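Local atomic coordinates of uncharacterized protein (Streptococcus pneumoniae, PDB entry 3LFT), a protein that binds L-tryptophan and probably serves as the substrate-binding component of an ABC transporter. Residues A[52-55]-A[56-59]; A[171-174]-A[175-178]; A[177-180]-A[181-185]; A[207-210]-A[211-214]. One frame throughout, in Å; residues are numbered along the deposited sequence. Where two conformers were deposited one is given.

Contact 1 of 4, residues A[52-55]-A[56-59]; sequences ATMS and KQLV
Met54 O takes the N-H of Leu58 at 2.9 Å. It is one of four successive i to i+4 bonds of the helix 48-58, which packs against the six-stranded parallel sheet in one lobe of the periplasmic-binding-protein fold. The neighbouring bonds are somewhat longer: Lys56 N reaches Ala52 O at 3.1 Å, and Val59 N reaches Ser55 O at 3.2 Å with a more bent approach (147° at the hydrogen).

On such a helix the two faces do different work. Ser55 and Leu58 are buried: Leu58 lies on Leu8 and Met42 of the sheet, while Ser55 touches Leu77 and Ala80 of helix 71-80. With OG beside its own backbone N (chi1 -67°), the Ser55 hydroxyl is placed to bond back to Val51 O, so that its polar end is satisfied within the helix. Met54, a selenomethionine, lies against Met42 and Leu8, which extends the apolar cover that Leu58 gives to the same strands.

The other face is exposed. Lys56 runs out fully extended, its CG anti to N (chi1 -176°), and carries its ammonium end away from the preceding turn. Thr53 and Gln57, one turn apart, lie side by side and point the same way. The extended Gln57 chain runs alongside Thr53, with its CG 3.4 Å from Thr53 O and its NE2 3.9 Å from the Thr53 methyl CG2.

Contact 2 of 4, residues A[171-174]-A[175-178]; sequences PSTN and EIAS
This is a local, largely surface contact at the start of helix 176-183, where the loop leaving strand 164-170 bends into the first helical turn. Its centre is the hydroxyl of Ser172, which works in two directions. OG donates to Glu175 OE1 at 2.7 Å, meeting the carboxylate on its syn side and 18° out of its plane. The same oxygen accepts the N-H of Asn174 at 3.1 Å, which closes an ST turn and fixes how the hydroxyl is rotated.

Glu175 reaches back to this hydroxyl because its chain is bent at chi2 (77°), where an extended chain would lead elsewhere. The Glu175 side chain thereby crosses that of Pro171 at about a right angle, with Glu175 OE1 3.4 Å from Pro171 CG. The ring covers one side of the acid group while the serine holds one of its oxygens.

Seen as a whole, the segment is the entry to the helix of a beta-alpha unit, and the first turn is not yet regular. Ile176 N bonds to Thr173 O, but from well above the carbonyl plane and not on a lone pair. Two waters stand where direct i to i+4 bonds would otherwise run: water 1 donates to Thr173 O and accepts from Ala177 N at 2.9 Å, and water 2 donates to Asn174 O at 2.7 Å while accepting from Ser178 N. On the buried side, Ile176 packs on Val205 and Ile198, and its CG1 also lies 3.4 Å from Thr173 O.

Contact 3 of 4, residues A[177-180]-A[181-185]; sequences ASTV and TVMTS
Thr181 N bonds to Ala177 O at 3.1 Å, one turn back along helix 176-183, which packs on the four-stranded parallel sheet of its lobe. The other main-chain bonds follow the same regular pattern: Met183 N to Thr179 O is the shortest at 2.9 Å and nearly straight (168°), and Val182 N bonds to Ser178 O. Thr184 N reaches Val180 O at 3.0 Å, with a more bent hydrogen bond of 147°.

A second set of bonds comes from threonine hydroxyls that fold onto the preceding turn. Thr181 OG1 lies 3.2 Å from Ala177 O and Thr184 OG1 lies 3.1 Å from Val180 O, each apparently donating to a carbonyl that already accepts a backbone N-H, although neither proton is settled. The two get there differently. Thr181 keeps OG1 beside its own N (chi1 -65°), whereas Thr184 sets it between N and the carbonyl carbon. Thr179 behaves alike, its OG1 bonding back to Glu175 O.

Apolar contact accompanies these bonds on the buried side. The side chains of Val180 and Thr184 cross at a slant, CG2 of Thr184 4.0 Å from CG1 of Val180. Val180 CG2 lies 4.4 Å from Met183 SE, and Val180 itself packs on Val205 of helix 202-208 and on Leu139 of strand 135-141. Met183, a selenomethionine deposited in two conformers, touches Phe168 and Leu139.

The chemistry implies that buried Thr184 probably spends its hydroxyl on the backbone of the preceding turn while its methyl packs against Val180.

Contact 4 of 4, residues A[207-210]-A[211-214]; sequences SSNQ and SSKK
Asn209, buried and directly after Ser208 of helix 202-208, grips the chain that follows with both its main chain and its amide. Its carbonyl oxygen takes Lys213 N at 2.9 Å and, weakly, Ser212 N. With CG anti to the backbone N (chi1 -179°), the amide reaches Lys214: OD1 accepts Lys214 N at 3.2 Å, in its plane and on a lone pair, while ND2 donates to Lys214 O at 2.8 Å. The two bonds, one accepted and one donated, restrict rotation of the amide.

Gln210 contributes through its backbone. Its O receives Lys213 NZ at 2.8 Å, nearly along the carbonyl direction (172°), since the lysine chain curls back at chi4. Lys213 has positive phi (61°), which turns the chain away from the helical course.

Ser211 is tied back by water. Water 4 donates to Ser208 O at 2.6 Å and is hydrogen-bonded to Ser211 OG, whereas water 3 donates to Ser207 O and accepts weakly from Ser211 N.

Together these bonds shape the loop that follows helix 202-208, the alpha-to-beta connection by which a parallel alpha/beta sheet, here through strand 216-218, gains its next strand.

In the fold
From the N terminus, contact 1 (52-59) belongs to the lobe built on the six-stranded parallel sheet. The other three lie in the second lobe, on its four-stranded sheet; contact 1 is about 27 Å from contact 2, centre to centre, and touches none of them. Contact 2 turns the loop after strand 164-170 into helix 176-183, and contact 3 continues along that helix; the two overlap at Ala177 and Ser178. Contact 4 follows in series and closes the turn after helix 202-208. None nests and none crosses. Contact 4 packs on contact 3, where Thr184 meets Asn209, Ser212 and Lys214, and on Ala177 through Ser208, joining neighbouring helices.

Contact 1 of 4, residues A[52-55]-A[56-59]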
loop_
_atom_site.group_PDB
_atom_site.type_symbol
_atom_site.label_atom_id
_atom_site.label_comp_id
_atom_site.label_asym_id
_atom_site.label_seq_id
_atom_site.Cartn_x
_atom_site.Cartn_y
_atom_site.Cartn_z
ATOM N N ALA A 52 -9.123 -11.438 -12.531
ATOM C CA ALA A 52 -9.513 -12.840 -12.694
ATOM C C ALA A 52 -8.925 -13.448 -13.974
ATOM O O ALA A 52 -8.355 -14.535 -13.939
ATOM C CB ALA A 52 -11.046 -12.983 -12.669
ATOM N N THR A 53 -9.055 -12.746 -15.090
ATOM C CA THR A 53 -8.595 -13.292 -16.355
ATOM C C THR A 53 -7.071 -13.425 -16.397
ATOM O O THR A 53 -6.530 -14.458 -16.802
ATOM C CB THR A 53 -9.142 -12.443 -17.502
ATOM O OG1 THR A 53 -10.578 -12.586 -17.511
ATOM C CG2 THR A 53 -8.596 -12.897 -18.828
HETATM N N MSE A 54 -6.382 -12.400 -15.918
HETATM C CA MSE A 54 -4.926 -12.417 -15.927
HETATM C C MSE A 54 -4.378 -13.424 -14.937
HETATM O O MSE A 54 -3.409 -14.114 -15.249
HETATM C CB MSE A 54 -4.356 -11.033 -15.655
HETATM C CG MSE A 54 -4.678 -10.077 -16.798
HETATM SE SE MSE A 54 -4.071 -8.265 -16.438
HETATM C CE MSE A 54 -4.412 -7.523 -18.173
ATOM N N SER A 55 -4.984 -13.539 -13.758
ATOM C CA SER A 55 -4.538 -14.554 -12.798
ATOM C C SER A 55 -4.662 -15.949 -13.379
ATOM O O SER A 55 -3.750 -16.782 -13.235
ATOM C CB SER A 55 -5.334 -14.478 -11.504
ATOM O OG SER A 55 -5.075 -13.280 -10.782
ATOM N N LYS A 56 -5.782 -16.220 -14.048
ATOM C CA LYS A 56 -5.996 -17.526 -14.640
ATOM C C LYS A 56 -4.887 -17.848 -15.648
ATOM O O LYS A 56 -4.353 -18.956 -15.654
ATOM C CB LYS A 56 -7.396 -17.577 -15.266
ATOM C CG LYS A 56 -7.809 -18.916 -15.850
ATOM C CD LYS A 56 -9.252 -18.834 -16.329
ATOM C CE LYS A 56 -9.845 -20.185 -16.638
ATOM N NZ LYS A 56 -11.176 -19.922 -17.208
ATOM N N GLN A 57 -4.524 -16.867 -16.466
ATOM C CA GLN A 57 -3.464 -17.035 -17.458
ATOM C C GLN A 57 -2.109 -17.278 -16.791
ATOM O O GLN A 57 -1.402 -18.224 -17.139
ATOM C CB GLN A 57 -3.412 -15.795 -18.359
ATOM C CG GLN A 57 -4.572 -15.724 -19.335
ATOM C CD GLN A 57 -4.845 -14.354 -19.944
ATOM O OE1 GLN A 57 -4.354 -13.312 -19.488
ATOM N NE2 GLN A 57 -5.689 -14.354 -20.968
ATOM N N LEU A 58 -1.766 -16.446 -15.806
ATOM C CA LEU A 58 -0.419 -16.476 -15.211
ATOM C C LEU A 58 -0.108 -17.772 -14.476
ATOM O O LEU A 58 1.053 -18.181 -14.410
ATOM C CB LEU A 58 -0.213 -15.259 -14.291
ATOM C CG LEU A 58 -0.074 -13.897 -14.982
ATOM C CD1 LEU A 58 -0.291 -12.756 -13.964
ATOM C CD2 LEU A 58 1.296 -13.752 -15.663
ATOM N N VAL A 59 -1.136 -18.422 -13.928
ATOM C CA VAL A 59 -0.899 -19.644 -13.145
ATOM C C VAL A 59 -0.912 -20.907 -13.996
ATOM O O VAL A 59 -0.630 -21.995 -13.486
ATOM C CB VAL A 59 -1.872 -19.794 -11.938
ATOM C CG1 VAL A 59 -1.823 -18.562 -11.042
ATOM C CG2 VAL A 59 -3.288 -20.095 -12.393
#

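Contact 2 of 4, residues A[171-174]-A[175-178]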
loop_
_atom_site.group_PDB
_atom_site.type_symbol
_atom_site.label_atom_id
_atom_site.label_comp_id
_atom_site.label_asym_id
_atom_site.label_seq_id
_atom_site.Cartn_x
_atom_site.Cartn_y
_atom_site.Cartn_z
ATOM N N PRO A 171 -16.898 2.646 -3.269
ATOM C CA PRO A 171 -16.695 1.341 -3.924
ATOM C C PRO A 171 -15.702 1.359 -5.085
ATOM O O PRO A 171 -15.249 0.292 -5.523
ATOM C CB PRO A 171 -18.094 0.996 -4.444
ATOM C CG PRO A 171 -18.716 2.331 -4.729
ATOM C CD PRO A 171 -18.207 3.237 -3.620
ATOM N N SER A 172 -15.402 2.547 -5.597
ATOM C CA SER A 172 -14.542 2.726 -6.766
ATOM C C SER A 172 -14.031 4.149 -6.825
ATOM O O SER A 172 -14.393 4.986 -5.991
ATOM C CB SER A 172 -15.298 2.411 -8.064
ATOM O OG SER A 172 -16.063 3.541 -8.475
ATOM N N THR A 173 -13.208 4.434 -7.832
ATOM C CA THR A 173 -12.647 5.778 -8.002
ATOM C C THR A 173 -13.700 6.784 -8.439
ATOM O O THR A 173 -13.537 7.992 -8.253
ATOM C CB THR A 173 -11.503 5.827 -9.035
ATOM O OG1 THR A 173 -11.918 5.183 -10.242
ATOM C CG2 THR A 173 -10.250 5.133 -8.495
ATOM N N ASN A 174 -14.804 6.291 -9.001
ATOM C CA ASN A 174 -15.865 7.166 -9.512
ATOM C C ASN A 174 -16.509 8.068 -8.463
ATOM O O ASN A 174 -16.951 9.175 -8.780
ATOM C CB ASN A 174 -16.931 6.340 -10.246
ATOM C CG ASN A 174 -16.362 5.575 -11.432
ATOM O OD1 ASN A 174 -16.459 4.348 -11.499
ATOM N ND2 ASN A 174 -15.748 6.296 -12.364
ATOM N N GLU A 175 -16.557 7.593 -7.219
ATOM C CA GLU A 175 -17.251 8.291 -6.145
ATOM C C GLU A 175 -16.322 9.213 -5.349
ATOM O O GLU A 175 -16.766 9.855 -4.402
ATOM C CB GLU A 175 -17.943 7.280 -5.206
ATOM C CG GLU A 175 -19.085 6.465 -5.839
ATOM C CD GLU A 175 -18.603 5.325 -6.735
ATOM O OE1 GLU A 175 -17.450 4.880 -6.592
ATOM O OE2 GLU A 175 -19.388 4.858 -7.585
ATOM N N ILE A 176 -15.053 9.304 -5.747
ATOM C CA ILE A 176 -14.082 10.086 -4.955
ATOM C C ILE A 176 -14.435 11.572 -4.879
ATOM O O ILE A 176 -14.523 12.125 -3.775
ATOM C CB ILE A 176 -12.625 9.924 -5.450
ATOM C CG1 ILE A 176 -12.120 8.505 -5.150
ATOM C CG2 ILE A 176 -11.703 10.970 -4.749
ATOM C CD1 ILE A 176 -10.766 8.175 -5.777
ATOM N N ALA A 177 -14.641 12.212 -6.029
ATOM C CA ALA A 177 -14.829 13.662 -6.053
ATOM C C ALA A 177 -16.018 14.098 -5.199
ATOM O O ALA A 177 -15.892 15.015 -4.375
ATOM C CB ALA A 177 -14.971 14.175 -7.490
ATOM N N SER A 178 -17.160 13.435 -5.379
ATOM C CA SER A 178 -18.371 13.796 -4.649
ATOM C C SER A 178 -18.234 13.483 -3.155
ATOM O O SER A 178 -18.732 14.225 -2.316
ATOM C CB SER A 178 -19.607 13.109 -5.249
ATOM O OG SER A 178 -19.490 11.699 -5.160
HETATM O O HOH W 1 -14.392 10.923 -8.598
HETATM O O HOH W 2 -17.716 11.513 -7.644
#

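Contact 3 of 4, residues A[177-180]-A[181-185]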
loop_
_atom_site.group_PDB
_atom_site.type_symbol
_atom_site.label_atom_id
_atom_site.label_comp_id
_atom_site.label_asym_id
_atom_site.label_seq_id
_atom_site.Cartn_x
_atom_site.Cartn_y
_atom_site.Cartn_z
ATOM N N ALA A 177 -14.641 12.212 -6.029
ATOM C CA ALA A 177 -14.829 13.662 -6.053
ATOM C C ALA A 177 -16.018 14.098 -5.199
ATOM O O ALA A 177 -15.892 15.015 -4.375
ATOM C CB ALA A 177 -14.971 14.175 -7.490
ATOM N N SER A 178 -17.160 13.435 -5.379
ATOM C CA SER A 178 -18.371 13.796 -4.649
ATOM C C SER A 178 -18.234 13.483 -3.155
ATOM O O SER A 178 -18.732 14.225 -2.316
ATOM C CB SER A 178 -19.607 13.109 -5.249
ATOM O OG SER A 178 -19.490 11.699 -5.160
ATOM N N THR A 179 -17.520 12.406 -2.830
ATOM C CA THR A 179 -17.313 12.041 -1.437
ATOM C C THR A 179 -16.418 13.061 -0.751
ATOM O O THR A 179 -16.682 13.456 0.385
ATOM C CB THR A 179 -16.748 10.614 -1.289
ATOM O OG1 THR A 179 -17.711 9.683 -1.803
ATOM C CG2 THR A 179 -16.482 10.277 0.153
ATOM N N VAL A 180 -15.368 13.496 -1.442
ATOM C CA VAL A 180 -14.501 14.524 -0.867
ATOM C C VAL A 180 -15.308 15.787 -0.564
ATOM O O VAL A 180 -15.156 16.385 0.515
ATOM C CB VAL A 180 -13.257 14.831 -1.739
ATOM C CG1 VAL A 180 -12.501 16.075 -1.220
ATOM C CG2 VAL A 180 -12.327 13.637 -1.762
ATOM N N THR A 181 -16.175 16.178 -1.496
ATOM C CA THR A 181 -16.973 17.380 -1.301
ATOM C C THR A 181 -17.848 17.273 -0.049
ATOM O O THR A 181 -17.890 18.203 0.770
ATOM C CB THR A 181 -17.805 17.675 -2.547
ATOM O OG1 THR A 181 -16.922 17.977 -3.634
ATOM C CG2 THR A 181 -18.727 18.860 -2.322
ATOM N N VAL A 182 -18.512 16.132 0.116
ATOM C CA VAL A 182 -19.341 15.887 1.293
ATOM C C VAL A 182 -18.516 15.870 2.590
ATOM O O VAL A 182 -18.831 16.561 3.562
ATOM C CB VAL A 182 -20.151 14.559 1.154
ATOM C CG1 VAL A 182 -20.856 14.203 2.467
ATOM C CG2 VAL A 182 -21.128 14.640 -0.005
HETATM N N MSE A 183 -17.442 15.093 2.592
HETATM C CA MSE A 183 -16.692 14.906 3.818
HETATM C C MSE A 183 -16.027 16.185 4.305
HETATM O O MSE A 183 -15.915 16.388 5.496
HETATM C CB MSE A 183 -15.677 13.773 3.685
HETATM C CG MSE A 183 -14.436 14.123 2.877
HETATM SE SE MSE A 183 -13.418 12.566 2.399
HETATM C CE MSE A 183 -12.750 12.057 4.141
ATOM N N THR A 184 -15.628 17.067 3.393
ATOM C CA THR A 184 -14.861 18.244 3.821
ATOM C C THR A 184 -15.693 19.300 4.546
ATOM O O THR A 184 -15.133 20.199 5.164
ATOM C CB THR A 184 -13.969 18.867 2.706
ATOM O OG1 THR A 184 -14.754 19.261 1.580
ATOM C CG2 THR A 184 -12.846 17.920 2.266
ATOM N N SER A 185 -17.019 19.192 4.482
ATOM C CA SER A 185 -17.902 20.039 5.283
ATOM C C SER A 185 -18.153 19.423 6.661
ATOM O O SER A 185 -18.753 20.059 7.538
ATOM C CB SER A 185 -19.236 20.244 4.566
ATOM O OG SER A 185 -20.127 19.181 4.853
#

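Contact 4 of 4, residues A[207-210]-A[211-214]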
loop_
_atom_site.group_PDB
_atom_site.type_symbol
_atom_site.label_atom_id
_atom_site.label_comp_id
_atom_site.label_asym_id
_atom_site.label_seq_id
_atom_site.Cartn_x
_atom_site.Cartn_y
_atom_site.Cartn_z
ATOM N N SER A 207 -7.579 17.886 -6.018
ATOM C CA SER A 207 -8.300 18.909 -6.767
ATOM C C SER A 207 -9.652 19.200 -6.127
ATOM O O SER A 207 -10.052 20.374 -6.031
ATOM C CB SER A 207 -8.447 18.530 -8.244
ATOM O OG SER A 207 -9.157 17.322 -8.397
ATOM N N SER A 208 -10.349 18.160 -5.673
ATOM C CA SER A 208 -11.637 18.342 -5.005
ATOM C C SER A 208 -11.508 19.110 -3.691
ATOM O O SER A 208 -12.405 19.864 -3.328
ATOM C CB SER A 208 -12.346 17.015 -4.771
ATOM O OG SER A 208 -12.853 16.510 -5.998
ATOM N N ASN A 209 -10.385 18.926 -2.999
ATOM C CA ASN A 209 -10.110 19.612 -1.726
ATOM C C ASN A 209 -9.486 21.012 -1.870
ATOM O O ASN A 209 -9.226 21.688 -0.866
ATOM C CB ASN A 209 -9.244 18.680 -0.848
ATOM C CG ASN A 209 -8.905 19.276 0.510
ATOM O OD1 ASN A 209 -9.784 19.681 1.280
ATOM N ND2 ASN A 209 -7.617 19.342 0.807
ATOM N N GLN A 210 -9.250 21.494 -3.089
ATOM C CA GLN A 210 -8.650 22.827 -3.258
ATOM C C GLN A 210 -9.518 23.922 -2.665
ATOM O O GLN A 210 -9.009 24.963 -2.216
ATOM C CB GLN A 210 -8.381 23.179 -4.731
ATOM C CG GLN A 210 -7.155 22.506 -5.353
ATOM C CD GLN A 210 -5.827 22.880 -4.681
ATOM O OE1 GLN A 210 -5.660 23.978 -4.148
ATOM N NE2 GLN A 210 -4.876 21.954 -4.716
ATOM N N SER A 211 -10.830 23.730 -2.693
ATOM C CA SER A 211 -11.736 24.759 -2.190
ATOM C C SER A 211 -11.893 24.679 -0.685
ATOM O O SER A 211 -12.185 25.687 -0.038
ATOM C CB SER A 211 -13.104 24.653 -2.869
ATOM O OG SER A 211 -13.618 23.344 -2.741
ATOM N N SER A 212 -11.705 23.494 -0.126
ATOM C CA SER A 212 -11.985 23.285 1.282
ATOM C C SER A 212 -10.778 23.543 2.154
ATOM O O SER A 212 -10.907 24.015 3.278
ATOM C CB SER A 212 -12.512 21.879 1.506
ATOM O OG SER A 212 -12.540 21.585 2.887
ATOM N N LYS A 213 -9.604 23.236 1.608
ATOM C CA LYS A 213 -8.315 23.505 2.247
ATOM C C LYS A 213 -8.120 22.792 3.582
ATOM O O LYS A 213 -7.542 23.337 4.512
ATOM C CB LYS A 213 -8.038 25.005 2.305
ATOM C CG LYS A 213 -8.205 25.668 0.932
ATOM C CD LYS A 213 -7.760 27.081 0.911
ATOM C CE LYS A 213 -8.377 27.808 -0.266
ATOM N NZ LYS A 213 -7.835 27.374 -1.584
ATOM N N LYS A 214 -8.627 21.566 3.650
ATOM C CA LYS A 214 -8.414 20.709 4.810
ATOM C C LYS A 214 -7.083 20.018 4.611
ATOM O O LYS A 214 -6.751 19.644 3.496
ATOM C CB LYS A 214 -9.486 19.624 4.907
ATOM C CG LYS A 214 -10.905 20.124 4.958
ATOM C CD LYS A 214 -11.043 21.287 5.915
ATOM C CE LYS A 214 -12.375 21.960 5.714
ATOM N NZ LYS A 214 -12.646 22.867 6.835
HETATM O O HOH W 3 -11.840 22.351 -5.268
HETATM O O HOH W 4 -13.904 21.527 -4.553
#